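Local atomic coordinates of hydrolase (Burkholderia cenocepacia, PDB entry 4QKU), a protein that probably hydrolyses fumarylacetoacetate to fumarate and acetoacetate, the last step of phenylalanine and tyrosine breakdown, as a metal-dependent member of the FAH family. Residues L219-E224 and N255-R260; D261-E266 and N274-A279; S384-T389 and R404-D409; T325-G330 and G410-L415; D149-K154 and M178-N183. One frame throughout, in Å; residues are numbered along the deposited sequence.

Interaction 1 (L219-E224 and N255-R260); sequences LDIELE and NDWSAR. With NA (sodium ion), chain H; SO4 (sulfate ion), chain J.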
# COMPACT_ATOMS: atom_id res chain seq x y z
N LEU B 219 14.73 15.38 10.95
CA LEU B 219 14.76 14.02 10.50
C LEU B 219 15.01 13.08 11.71
O LEU B 219 15.81 13.38 12.60
CB LEU B 219 15.86 13.86 9.46
CG LEU B 219 15.98 12.50 8.80
CD1 LEU B 219 14.70 12.11 8.09
CD2 LEU B 219 17.12 12.50 7.82
N ASP B 220 14.28 11.98 11.74
CA ASP B 220 14.17 11.16 12.92
C ASP B 220 14.05 9.69 12.52
O ASP B 220 13.75 9.36 11.38
CB ASP B 220 12.96 11.60 13.76
CG ASP B 220 13.01 11.08 15.22
OD1 ASP B 220 13.98 10.42 15.62
OD2 ASP B 220 12.05 11.36 15.98
N ILE B 221 14.35 8.83 13.49
CA ILE B 221 14.12 7.40 13.37
C ILE B 221 12.86 7.06 14.09
O ILE B 221 12.31 7.88 14.83
CB ILE B 221 15.27 6.58 13.96
CG1 ILE B 221 15.60 6.99 15.40
CG2 ILE B 221 16.50 6.74 13.11
CD1 ILE B 221 15.25 5.93 16.40
N GLU B 222 12.38 5.85 13.84
CA GLU B 222 11.33 5.26 14.68
C GLU B 222 11.63 3.79 14.85
O GLU B 222 11.52 3.01 13.91
CB GLU B 222 9.96 5.46 14.05
CG GLU B 222 9.39 6.87 14.20
CD GLU B 222 7.87 6.90 14.14
OE1 GLU B 222 7.28 7.64 14.96
OE2 GLU B 222 7.28 6.17 13.29
N LEU B 223 12.08 3.43 16.06
CA LEU B 223 12.32 2.04 16.42
C LEU B 223 11.02 1.20 16.48
O LEU B 223 10.12 1.49 17.25
CB LEU B 223 13.03 1.94 17.77
CG LEU B 223 13.14 0.55 18.41
CD1 LEU B 223 13.94 -0.42 17.56
CD2 LEU B 223 13.78 0.71 19.78
N GLU B 224 10.95 0.18 15.64
CA GLU B 224 9.79 -0.67 15.52
C GLU B 224 10.24 -2.05 15.12
O GLU B 224 11.40 -2.25 14.71
CB GLU B 224 8.81 -0.18 14.41
CG GLU B 224 8.45 1.30 14.41
CD GLU B 224 7.28 1.62 13.50
OE1 GLU B 224 6.48 0.70 13.18
OE2 GLU B 224 7.11 2.81 13.13
N ASN B 255 12.75 0.52 10.76
CA ASN B 255 13.01 1.89 11.03
C ASN B 255 12.08 2.70 10.16
O ASN B 255 12.26 2.77 8.95
CB ASN B 255 14.46 2.25 10.72
CG ASN B 255 14.82 3.66 11.18
OD1 ASN B 255 13.94 4.45 11.57
ND2 ASN B 255 16.10 3.99 11.12
N ASP B 256 11.09 3.30 10.80
CA ASP B 256 10.13 4.11 10.08
C ASP B 256 10.61 5.54 10.09
O ASP B 256 10.11 6.36 10.87
CB ASP B 256 8.73 4.03 10.65
CG ASP B 256 7.72 4.85 9.83
OD1 ASP B 256 8.01 5.13 8.64
OD2 ASP B 256 6.68 5.24 10.37
N TRP B 257 11.56 5.83 9.22
CA TRP B 257 12.13 7.16 9.14
C TRP B 257 11.02 8.17 9.02
O TRP B 257 10.09 7.99 8.23
CB TRP B 257 13.03 7.30 7.93
CG TRP B 257 14.13 6.28 7.79
CD1 TRP B 257 14.10 5.13 7.02
CD2 TRP B 257 15.41 6.32 8.39
NE1 TRP B 257 15.28 4.48 7.13
CE2 TRP B 257 16.11 5.20 7.95
CE3 TRP B 257 16.05 7.24 9.24
CZ2 TRP B 257 17.42 4.95 8.33
CZ3 TRP B 257 17.35 7.00 9.60
CH2 TRP B 257 18.02 5.85 9.16
N SER B 258 11.13 9.25 9.80
CA SER B 258 10.08 10.27 9.89
C SER B 258 10.66 11.68 9.79
O SER B 258 11.68 11.97 10.42
CB SER B 258 9.40 10.13 11.23
OG SER B 258 8.90 8.81 11.41
N ALA B 259 10.05 12.54 8.99
CA ALA B 259 10.42 13.95 8.96
C ALA B 259 9.42 14.75 9.80
O ALA B 259 8.31 15.02 9.34
CB ALA B 259 10.44 14.46 7.53
N ARG B 260 9.82 15.13 11.01
CA ARG B 260 8.86 15.64 11.99
C ARG B 260 8.30 16.99 11.67
O ARG B 260 7.13 17.27 11.99
CB ARG B 260 9.46 15.72 13.39
CG ARG B 260 10.09 14.43 13.87
CD ARG B 260 9.11 13.30 13.82
NE ARG B 260 9.50 12.15 14.62
CZ ARG B 260 8.72 11.09 14.78
NH1 ARG B 260 7.55 11.05 14.17
NH2 ARG B 260 9.10 10.07 15.53
NA NA H . 9.32 6.08 6.89
S SO4 J . 4.35 9.11 15.38
O1 SO4 J . 2.99 8.74 14.91
O2 SO4 J . 4.96 7.93 16.03
O3 SO4 J . 5.22 9.53 14.26
O4 SO4 J . 4.20 10.23 16.33

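Interaction 2 (D261-E266 and N274-A279); sequences DIQQWE and NSKGFA. With NA (sodium ion), chain H; SO4 (sulfate ion), chain J.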
# COMPACT_ATOMS: atom_id res chain seq x y z
N ASP B 261 9.08 17.83 11.01
CA ASP B 261 8.59 19.17 10.65
C ASP B 261 7.59 19.13 9.50
O ASP B 261 6.60 19.88 9.49
CB ASP B 261 9.72 20.18 10.38
CG ASP B 261 10.93 19.59 9.65
OD1 ASP B 261 10.98 18.38 9.32
OD2 ASP B 261 11.86 20.39 9.40
N ILE B 262 7.84 18.22 8.56
CA ILE B 262 6.93 17.96 7.45
C ILE B 262 5.62 17.38 7.96
O ILE B 262 4.54 17.75 7.51
CB ILE B 262 7.58 16.98 6.44
CG1 ILE B 262 8.83 17.62 5.78
CG2 ILE B 262 6.57 16.58 5.36
CD1 ILE B 262 9.64 16.69 4.89
N GLN B 263 5.75 16.45 8.91
CA GLN B 263 4.63 15.73 9.48
C GLN B 263 3.63 16.64 10.20
O GLN B 263 2.43 16.65 9.85
CB GLN B 263 5.18 14.71 10.45
CG GLN B 263 4.18 13.75 11.07
CD GLN B 263 4.84 12.84 12.09
OE1 GLN B 263 6.06 12.93 12.31
NE2 GLN B 263 4.06 11.96 12.72
N GLN B 264 4.12 17.43 11.15
CA GLN B 264 3.26 18.32 11.96
C GLN B 264 2.34 19.15 11.05
O GLN B 264 1.14 19.21 11.28
CB GLN B 264 4.08 19.26 12.87
N TRP B 265 2.91 19.69 9.97
CA TRP B 265 2.17 20.56 9.05
C TRP B 265 1.14 19.85 8.14
O TRP B 265 0.15 20.46 7.76
CB TRP B 265 3.15 21.37 8.19
CG TRP B 265 2.50 22.21 7.16
CD1 TRP B 265 2.64 22.10 5.81
CD2 TRP B 265 1.59 23.29 7.39
NE1 TRP B 265 1.88 23.06 5.18
CE2 TRP B 265 1.22 23.81 6.13
CE3 TRP B 265 1.04 23.89 8.55
CZ2 TRP B 265 0.33 24.87 5.98
CZ3 TRP B 265 0.15 24.95 8.40
CH2 TRP B 265 -0.19 25.43 7.12
N GLU B 266 1.37 18.58 7.79
CA GLU B 266 0.56 17.87 6.78
C GLU B 266 -0.54 16.93 7.36
O GLU B 266 -1.53 16.66 6.69
CB GLU B 266 1.47 17.04 5.87
CG GLU B 266 1.97 15.73 6.50
CD GLU B 266 2.70 14.80 5.55
OE1 GLU B 266 2.80 15.11 4.33
OE2 GLU B 266 3.19 13.74 6.03
N ASN B 274 3.68 12.15 3.30
CA ASN B 274 5.05 12.38 2.81
C ASN B 274 6.10 12.24 3.90
O ASN B 274 7.19 11.75 3.66
CB ASN B 274 5.22 13.79 2.26
CG ASN B 274 4.62 13.97 0.89
OD1 ASN B 274 4.29 12.99 0.20
ND2 ASN B 274 4.45 15.22 0.49
N SER B 275 5.74 12.69 5.10
CA SER B 275 6.64 12.70 6.23
C SER B 275 7.13 11.30 6.57
O SER B 275 8.14 11.19 7.23
CB SER B 275 5.98 13.30 7.47
OG SER B 275 4.96 12.43 7.92
N LYS B 276 6.44 10.24 6.14
CA LYS B 276 6.90 8.89 6.40
C LYS B 276 7.18 8.06 5.14
O LYS B 276 7.75 6.98 5.24
CB LYS B 276 5.89 8.09 7.27
CG LYS B 276 5.30 8.79 8.50
CD LYS B 276 6.29 8.98 9.63
CE LYS B 276 5.60 9.08 10.98
NZ LYS B 276 5.53 7.75 11.68
N GLY B 277 6.77 8.53 3.98
CA GLY B 277 6.75 7.67 2.81
C GLY B 277 8.03 7.71 2.04
O GLY B 277 8.17 6.97 1.09
N PHE B 278 8.93 8.60 2.42
CA PHE B 278 10.17 8.80 1.68
C PHE B 278 11.14 7.64 1.82
O PHE B 278 11.93 7.38 0.91
CB PHE B 278 10.84 10.13 2.06
CG PHE B 278 11.31 10.21 3.48
CD1 PHE B 278 12.58 9.75 3.82
CD2 PHE B 278 10.51 10.77 4.46
CE1 PHE B 278 13.03 9.84 5.13
CE2 PHE B 278 10.95 10.82 5.77
CZ PHE B 278 12.22 10.39 6.09
N ALA B 279 11.06 6.96 2.96
CA ALA B 279 11.83 5.76 3.21
C ALA B 279 11.45 5.07 4.52
O ALA B 279 11.12 5.69 5.52
CB ALA B 279 13.33 6.08 3.21
NA NA H . 9.32 6.08 6.89
S SO4 J . 4.35 9.11 15.38
O1 SO4 J . 2.99 8.74 14.91
O2 SO4 J . 4.96 7.93 16.03
O3 SO4 J . 5.22 9.53 14.26
O4 SO4 J . 4.20 10.23 16.33

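Interaction 3 (S384-T389 and R404-D409); sequences SLLELT and RTFIED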
# COMPACT_ATOMS: atom_id res chain seq x y z
N SER B 384 12.36 7.12 19.59
CA SER B 384 12.67 8.12 18.58
C SER B 384 13.41 9.29 19.19
O SER B 384 13.35 9.48 20.40
CB SER B 384 11.38 8.64 17.95
OG SER B 384 10.66 9.41 18.88
N LEU B 385 14.09 10.09 18.37
CA LEU B 385 14.78 11.27 18.90
C LEU B 385 13.80 12.37 19.30
O LEU B 385 14.03 13.10 20.29
CB LEU B 385 15.81 11.80 17.91
CG LEU B 385 17.05 10.91 17.88
CD1 LEU B 385 17.78 11.03 16.56
CD2 LEU B 385 17.98 11.27 19.02
N LEU B 386 12.68 12.45 18.58
CA LEU B 386 11.60 13.33 18.99
C LEU B 386 11.35 13.13 20.49
O LEU B 386 11.29 14.11 21.24
CB LEU B 386 10.33 13.06 18.19
CG LEU B 386 9.09 13.85 18.63
CD1 LEU B 386 9.31 15.34 18.51
CD2 LEU B 386 7.85 13.41 17.87
N GLU B 387 11.21 11.87 20.91
CA GLU B 387 10.97 11.56 22.33
C GLU B 387 12.23 11.74 23.19
O GLU B 387 12.19 12.42 24.21
CB GLU B 387 10.43 10.15 22.49
CG GLU B 387 9.01 9.93 21.97
CD GLU B 387 8.68 8.46 21.80
OE1 GLU B 387 8.13 7.85 22.75
OE2 GLU B 387 9.02 7.89 20.75
N LEU B 388 13.36 11.18 22.76
CA LEU B 388 14.60 11.21 23.53
C LEU B 388 15.09 12.61 23.83
O LEU B 388 15.58 12.86 24.91
CB LEU B 388 15.73 10.49 22.79
CG LEU B 388 15.55 8.99 22.67
CD1 LEU B 388 16.40 8.45 21.54
CD2 LEU B 388 15.89 8.31 23.99
N THR B 389 14.94 13.53 22.88
CA THR B 389 15.40 14.90 23.07
C THR B 389 14.25 15.86 23.37
O THR B 389 14.45 17.07 23.44
CB THR B 389 16.13 15.41 21.83
OG1 THR B 389 15.17 15.78 20.84
CG2 THR B 389 17.03 14.34 21.27
N ARG B 404 23.46 15.71 19.49
CA ARG B 404 22.41 15.69 18.51
C ARG B 404 21.07 16.06 19.12
O ARG B 404 20.79 15.71 20.28
CB ARG B 404 22.27 14.29 17.91
CG ARG B 404 23.36 13.90 16.92
CD ARG B 404 23.27 14.68 15.59
NE ARG B 404 24.32 14.21 14.68
CZ ARG B 404 25.61 14.55 14.76
NH1 ARG B 404 26.04 15.42 15.68
NH2 ARG B 404 26.49 14.02 13.92
N THR B 405 20.25 16.76 18.33
CA THR B 405 18.80 16.75 18.51
C THR B 405 18.22 15.79 17.47
O THR B 405 17.91 14.66 17.80
CB THR B 405 18.16 18.15 18.37
OG1 THR B 405 18.60 18.75 17.15
CG2 THR B 405 18.58 19.03 19.54
N PHE B 406 18.10 16.22 16.22
CA PHE B 406 17.67 15.32 15.16
C PHE B 406 18.83 14.87 14.30
O PHE B 406 19.95 15.35 14.47
CB PHE B 406 16.55 15.98 14.36
CG PHE B 406 15.29 16.11 15.14
CD1 PHE B 406 14.39 15.06 15.22
CD2 PHE B 406 15.02 17.29 15.83
CE1 PHE B 406 13.24 15.17 15.96
CE2 PHE B 406 13.86 17.40 16.57
CZ PHE B 406 12.97 16.34 16.64
N ILE B 407 18.58 13.96 13.37
CA ILE B 407 19.66 13.35 12.59
C ILE B 407 20.29 14.34 11.61
O ILE B 407 19.59 15.13 10.95
CB ILE B 407 19.16 12.13 11.79
CG1 ILE B 407 18.53 11.09 12.70
CG2 ILE B 407 20.30 11.47 11.05
CD1 ILE B 407 17.57 10.19 11.95
N GLU B 408 21.61 14.23 11.50
CA GLU B 408 22.39 15.08 10.64
C GLU B 408 22.96 14.29 9.46
O GLU B 408 23.23 13.08 9.56
CB GLU B 408 23.48 15.73 11.47
CG GLU B 408 22.91 16.78 12.41
CD GLU B 408 23.95 17.47 13.27
OE1 GLU B 408 25.15 17.44 12.93
OE2 GLU B 408 23.57 18.08 14.30
N ASP B 409 23.18 15.00 8.36
CA ASP B 409 23.71 14.42 7.15
C ASP B 409 24.97 13.62 7.48
O ASP B 409 25.83 14.07 8.25
CB ASP B 409 23.99 15.52 6.09
CG ASP B 409 22.71 16.13 5.49
OD1 ASP B 409 21.58 15.70 5.86
OD2 ASP B 409 22.83 17.06 4.65

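Interaction 4 (T325-G330 and G410-L415); sequences TLRAEG and GDELTL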
# COMPACT_ATOMS: atom_id res chain seq x y z
N THR B 325 21.50 2.69 17.83
CA THR B 325 22.75 3.47 17.88
C THR B 325 22.78 4.53 16.79
O THR B 325 22.12 4.40 15.75
CB THR B 325 23.99 2.57 17.74
OG1 THR B 325 24.09 2.09 16.39
CG2 THR B 325 23.89 1.37 18.70
N LEU B 326 23.57 5.58 17.03
CA LEU B 326 23.82 6.65 16.08
C LEU B 326 25.32 6.88 15.99
O LEU B 326 25.95 7.14 17.01
CB LEU B 326 23.13 7.94 16.56
CG LEU B 326 23.08 9.16 15.62
CD1 LEU B 326 22.03 10.13 16.12
CD2 LEU B 326 24.40 9.91 15.50
N ARG B 327 25.88 6.83 14.78
CA ARG B 327 27.30 7.10 14.54
C ARG B 327 27.42 8.28 13.57
O ARG B 327 26.97 8.19 12.44
CB ARG B 327 27.98 5.85 13.94
CG ARG B 327 29.50 5.93 13.80
CD ARG B 327 30.08 4.82 12.91
NE ARG B 327 29.89 3.49 13.50
CZ ARG B 327 30.75 2.83 14.31
NH1 ARG B 327 31.92 3.35 14.67
NH2 ARG B 327 30.42 1.63 14.78
N ALA B 328 28.03 9.37 14.02
CA ALA B 328 28.35 10.50 13.13
C ALA B 328 29.32 10.05 12.08
O ALA B 328 30.05 9.08 12.26
CB ALA B 328 28.93 11.66 13.93
N GLU B 329 29.31 10.74 10.95
CA GLU B 329 30.22 10.41 9.89
C GLU B 329 31.67 10.47 10.39
O GLU B 329 32.11 11.47 10.96
CB GLU B 329 30.04 11.39 8.74
CG GLU B 329 30.90 11.09 7.51
CD GLU B 329 30.32 11.73 6.27
OE1 GLU B 329 30.07 12.97 6.30
OE2 GLU B 329 30.08 10.99 5.28
N GLY B 330 32.40 9.37 10.18
CA GLY B 330 33.77 9.25 10.61
C GLY B 330 34.02 8.97 12.10
O GLY B 330 35.19 8.97 12.51
N GLY B 410 25.08 12.42 6.91
CA GLY B 410 26.23 11.57 7.19
C GLY B 410 26.01 10.61 8.36
O GLY B 410 26.65 9.56 8.40
N ASP B 411 25.10 10.92 9.29
CA ASP B 411 24.88 10.02 10.45
C ASP B 411 24.39 8.68 9.97
O ASP B 411 23.63 8.61 9.02
CB ASP B 411 23.82 10.57 11.42
CG ASP B 411 24.28 11.79 12.18
OD1 ASP B 411 25.49 12.16 12.06
OD2 ASP B 411 23.43 12.41 12.87
N GLU B 412 24.82 7.62 10.65
CA GLU B 412 24.33 6.28 10.43
C GLU B 412 23.51 5.86 11.66
O GLU B 412 24.00 5.94 12.79
CB GLU B 412 25.48 5.29 10.21
CG GLU B 412 25.01 3.87 9.91
CD GLU B 412 26.13 2.96 9.42
OE1 GLU B 412 27.10 2.74 10.17
OE2 GLU B 412 26.04 2.45 8.27
N LEU B 413 22.26 5.47 11.42
CA LEU B 413 21.34 4.98 12.46
C LEU B 413 21.17 3.50 12.31
O LEU B 413 20.90 3.01 11.22
CB LEU B 413 19.98 5.64 12.34
CG LEU B 413 19.82 7.04 12.97
CD1 LEU B 413 19.89 6.95 14.49
CD2 LEU B 413 20.83 8.05 12.44
N THR B 414 21.35 2.78 13.41
CA THR B 414 21.25 1.32 13.40
C THR B 414 20.25 0.82 14.45
O THR B 414 20.26 1.25 15.59
CB THR B 414 22.64 0.67 13.59
OG1 THR B 414 23.58 1.28 12.69
CG2 THR B 414 22.59 -0.81 13.28
N LEU B 415 19.38 -0.09 14.04
CA LEU B 415 18.51 -0.81 14.95
C LEU B 415 19.10 -2.20 15.08
O LEU B 415 19.54 -2.77 14.08
CB LEU B 415 17.11 -0.96 14.35
CG LEU B 415 16.05 0.13 14.56
CD1 LEU B 415 16.58 1.53 14.29
CD2 LEU B 415 14.85 -0.17 13.66
O HOH W 1 24.66 3.37 14.09
O HOH W 2 27.04 2.85 13.07
O HOH W 3 27.35 12.93 10.35

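Interaction 5 (D149-K154 and M178-N183); sequences DFYSSK and MPIGYN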
# COMPACT_ATOMS: atom_id res chain seq x y z
N ASP B 149 1.07 0.10 9.41
CA ASP B 149 1.86 0.50 10.54
C ASP B 149 0.96 0.89 11.72
O ASP B 149 0.09 1.75 11.58
CB ASP B 149 2.81 1.66 10.19
CG ASP B 149 3.93 1.84 11.23
OD1 ASP B 149 4.16 0.92 12.03
OD2 ASP B 149 4.61 2.90 11.21
N PHE B 150 1.20 0.25 12.87
CA PHE B 150 0.35 0.43 14.00
C PHE B 150 0.90 1.46 14.96
O PHE B 150 1.69 2.30 14.58
CB PHE B 150 0.07 -0.92 14.64
CG PHE B 150 -0.84 -1.78 13.81
CD1 PHE B 150 -2.21 -1.73 13.98
CD2 PHE B 150 -0.32 -2.61 12.81
CE1 PHE B 150 -3.05 -2.51 13.20
CE2 PHE B 150 -1.16 -3.38 12.02
CZ PHE B 150 -2.53 -3.33 12.22
N TYR B 151 0.43 1.46 16.19
CA TYR B 151 0.72 2.59 17.07
C TYR B 151 0.64 2.11 18.51
O TYR B 151 0.16 2.83 19.40
CB TYR B 151 -0.30 3.69 16.77
CG TYR B 151 0.09 5.06 17.18
CD1 TYR B 151 1.28 5.62 16.70
CD2 TYR B 151 -0.74 5.83 17.99
CE1 TYR B 151 1.66 6.90 17.07
CE2 TYR B 151 -0.38 7.13 18.35
CZ TYR B 151 0.82 7.66 17.90
OH TYR B 151 1.23 8.94 18.24
N SER B 152 1.18 0.92 18.75
CA SER B 152 0.74 0.11 19.92
C SER B 152 1.59 0.24 21.22
O SER B 152 1.34 -0.50 22.20
CB SER B 152 0.64 -1.35 19.49
OG SER B 152 -0.34 -1.53 18.49
N SER B 153 2.58 1.14 21.25
CA SER B 153 3.28 1.45 22.50
C SER B 153 2.56 2.56 23.25
O SER B 153 2.48 3.68 22.79
CB SER B 153 4.71 1.89 22.23
OG SER B 153 5.36 2.32 23.42
N LYS B 154 1.99 2.22 24.40
CA LYS B 154 1.28 3.21 25.22
C LYS B 154 2.16 4.41 25.54
O LYS B 154 1.71 5.55 25.42
CB LYS B 154 0.82 2.55 26.52
CG LYS B 154 -0.02 3.43 27.44
CD LYS B 154 -0.86 2.59 28.39
CE LYS B 154 -1.89 3.43 29.14
NZ LYS B 154 -2.83 2.58 29.93
N MET B 178 -8.81 -0.03 20.68
CA MET B 178 -8.41 -0.71 19.45
C MET B 178 -6.96 -0.41 19.14
O MET B 178 -6.44 0.63 19.55
CB MET B 178 -9.31 -0.28 18.29
CG MET B 178 -8.87 0.98 17.63
SD MET B 178 -9.94 1.69 16.36
CE MET B 178 -11.07 2.59 17.39
N PRO B 179 -6.29 -1.33 18.43
CA PRO B 179 -4.96 -1.05 17.92
C PRO B 179 -5.02 -0.12 16.72
O PRO B 179 -5.02 -0.56 15.56
CB PRO B 179 -4.42 -2.43 17.56
CG PRO B 179 -5.61 -3.26 17.29
CD PRO B 179 -6.71 -2.71 18.12
N ILE B 180 -5.09 1.17 17.02
CA ILE B 180 -4.90 2.26 16.05
C ILE B 180 -3.80 1.94 15.04
O ILE B 180 -2.73 1.42 15.39
CB ILE B 180 -4.60 3.58 16.83
CG1 ILE B 180 -5.86 4.41 16.98
CG2 ILE B 180 -3.65 4.49 16.11
CD1 ILE B 180 -6.94 3.68 17.72
N GLY B 181 -4.08 2.24 13.77
CA GLY B 181 -3.12 2.01 12.67
C GLY B 181 -3.45 2.76 11.41
O GLY B 181 -4.55 3.28 11.25
N TYR B 182 -2.48 2.83 10.50
CA TYR B 182 -2.69 3.47 9.21
C TYR B 182 -2.00 2.60 8.15
O TYR B 182 -1.24 1.68 8.47
CB TYR B 182 -2.19 4.92 9.19
CG TYR B 182 -0.67 5.08 9.30
CD1 TYR B 182 -0.00 4.81 10.48
CD2 TYR B 182 0.10 5.50 8.21
CE1 TYR B 182 1.39 4.96 10.59
CE2 TYR B 182 1.49 5.63 8.31
CZ TYR B 182 2.15 5.36 9.50
OH TYR B 182 3.56 5.48 9.64
N ASN B 183 -2.31 2.88 6.89
CA ASN B 183 -1.65 2.28 5.76
C ASN B 183 -0.32 3.00 5.56
O ASN B 183 -0.29 4.23 5.40
CB ASN B 183 -2.51 2.46 4.50
CG ASN B 183 -3.82 1.71 4.58
OD1 ASN B 183 -3.86 0.55 4.97
ND2 ASN B 183 -4.92 2.38 4.25
O HOH W 4 -2.14 0.43 18.21

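Interaction 1 (L219-E224 and N255-R260)
The predicted calcium site of this FAH-family domain takes shape where Glu222 and Glu224, on one strand, face Asp256 on its antiparallel neighbour. The side chains of Glu222 and Asp256 run alongside each other, with OE2 of Glu222 3.1 Å from OD2 of Asp256 and the carboxylate planes 63° apart. Two acid oxygens this close would probably repel unless a cation lay nearby, consistent with a metal site; Lys276 NZ forms a salt bridge to Glu222. A trans first torsion (chi1 -177°) carries the Asp256 carboxylate away from its own backbone N, and OD1 binds the sodium ion at 2.4 Å; Trp257 O binds it too, and Lys276, Ala279 and Thr280 complete the shell. The amide of Asn255 stands in for a backbone carbonyl: OD1 accepts from Glu222 N at 3.1 Å. Arg260 grips Asp220 side-on, its NE and NH2 reaching OD2 at 3.0 and 3.3 Å, while NH2 also forms a salt bridge with Glu222 OE1 (3.1 Å). Asp220 OD1 accepts from Leu385 N, and OD2 also from Leu386 N. Held by two acids, the guanidinium offers NH1 to sulfate O3 at 2.8 Å; this ion, probably from the crystallisation liquor, is consistent with an anion-accepting pocket.

Interaction 2 (D261-E266 and N274-A279)
A single carboxylate oxygen, OE2 of Glu266, takes both the backbone N and the hydroxyl of Ser275. Ser275 N (syn side) and Ser275 OG (anti side) each lie 2.9 Å from Glu266 OE2, both on the same face and tilted well out of the carboxylate plane. OE1 receives a weak bond from Asn274 N, and Phe273 N also donates to OE2, so the acid gathers N-H groups opening the weakly bonded helix of about 274-277. Glutamate suits this place: its chain, extended beyond CG, reaches from helix 260-266 to the start of 274-277, and its charge probably gains from that helix start. Serine suits the other side, being small enough for Gln263 CB to come within 3.4 Å of Ser275 CB, and Ile262 CG2 within 3.9 Å of it. Beyond these bonds Gln263 runs out fully extended, and NE2 donates to sulfate O3 at 3.1 Å; Lys276 NZ is hydrogen-bonded to the same oxygen and salt-bridged to Glu222. Gln263 OE1 is tied to Arg260 NH1. Lys276 O and Ala279 O bind sodium at 2.5 and 2.3 Å; helix 260-266, the weak turn 274-277 and the loop after it carry metal and predicted substrate residues of an FAH-type active centre.

Interaction 3 (S384-T389 and R404-D409)
The carbonyl oxygen of Thr405 is the main bump here, and the hollow that takes it lies between Leu385 and Thr389, one helical turn apart. Leu385 CB comes within 3.5 Å of Thr405 O, and Thr389 CG2 meets that same Thr405 O at 3.6 Å. Thr389 can turn its methyl outward because OG1, between backbone N and carbonyl carbon (chi1 78°), folds back to donate to Leu385 O at 3.0 Å, and it also accepts from Gly392 N; a beta-branched residue with one polar and one apolar arm suits such a helix end. On one flank Phe406 brings a flat wedge against the first turn: CE1 lies obliquely 3.8 Å from Leu386 N, and CZ lies 4.2 Å from Leu386 CD1. On another, Leu385 CD1 rests 3.9 Å from Ile407 CG1, the two branched chains crossing at about a right angle and filling the corner toward Ile221. Ser384 OG caps the helix by accepting from Glu387 N. Glu387 OE2 also takes a bond from that hydroxyl and pairs with His156 ND1. This short helix, backed by the loop 404-409, thus carries a Glu-His pair consistent with the Glu-His-water arrangement known in FAH enzymes, His156 being the predicted proton acceptor.

Interaction 4 (T325-G330 and G410-L415)
Thr325 with Thr414 and Arg327 with Glu412 are the hydrogen-bonded pairs of two antiparallel strands whose axes run at 159° to each other. Each pair is joined by two N-H...O bonds; Thr325 N to Thr414 O and Arg327 N to Glu412 O are both 2.9 Å. Leu326 and Leu413 form the non-hydrogen-bonded pair between them. Apolar contact is confined to that pair's face: the leucines pack flank to flank, Leu326 CB 4.0 Å from Leu413 CD1, and Leu413 continues inward onto Ile221, where a branched hydrocarbon fits the core. Water-mediated contact belongs to the other face and the strand ends. One water sits between the hydroxyls of Thr325 and Thr414, 2.7 Å from each OG1, and donates to Glu412 O. A second accepts from Arg327 NE at 3.0 Å and donates to Glu412 OE1, bridging two atoms that are 4.4 Å apart, beyond a salt bridge. A third accepts from Glu329 N and donates to Asp411 OD1 at 2.6 Å. Charge enters through Asp411 OD2, which is salt-bridged to Arg404 and accepts from Glu408 N. Conformation matters at Gly410, whose positive phi (92°) would press a side chain against the preceding carbonyl. The chemistry implies two unlike faces: a leucine face turned to the core and bordered by the Asp411-Arg404 salt bridge, and a face of threonines and charged chains linked through water.

Interaction 5 (D149-K154 and M178-N183)
Tyr182 runs beside Asp149 of the neighbouring antiparallel strand. From CB the chain turns so that CG falls between the backbone N and the carbonyl carbon (chi1 68°), which brings the ring alongside Asp149, oblique to its carbonyl, the carboxylate and ring planes 50° apart. CD1 then comes 3.3 Å from Asp149 O, CE1 3.6 Å from Asp149 CB, CZ 3.8 Å from Asp149 CB, and the tip, OH, ends 3.2 Å from Asp149 OD2. A tyrosine suits this spot: its ring packs on Asp149 CB while its hydroxyl stays beside the carboxylate and near Asp256. Under it the backbones join: Asp149 N donates to Tyr182 O and Tyr182 N to Asp149 O. Gly181 fits beside Phe150 because a CB there would run into the ring, whose edge, at CD1, meets Pro179 O at 3.4 Å. Ile180 CG2 packs 3.5 Å from Tyr151 CB, and a water bonded to Ser152 OG, itself also bonded to Gln352 NE2, donates to Ile180 O. Leu270 of the second subunit packs on Tyr151 and Ile180. Strand 181-184, outermost of the mixed sheet within this chain, pairs here with 147-150 in an FAH-type domain whose Asp149 and Tyr151 are predicted to bind calcium and substrate.

All five contacts belong to the FAH-type catalytic domain, and interaction 1 is its hub. Along the chain the order is 5, 1, 2, then 4, whose two segments bracket interaction 3. Interactions 1 and 5 reach the same mixed sheet, centres about 15 Å apart, and bring Asp149 to Glu224 and Asp256. Interaction 2, its centre about 10 Å from that of interaction 1, follows from strand 248-259 into helix 260-266, and both touch the sodium and sulfate. The centre of interaction 3 lies about 9 Å from that of interaction 1. Interaction 4, centre about 14 Å away, belongs to another sheet. Interactions 1, 2, 3 and 5 thus surround the probable active site, while interaction 4 packs behind strand 219-229.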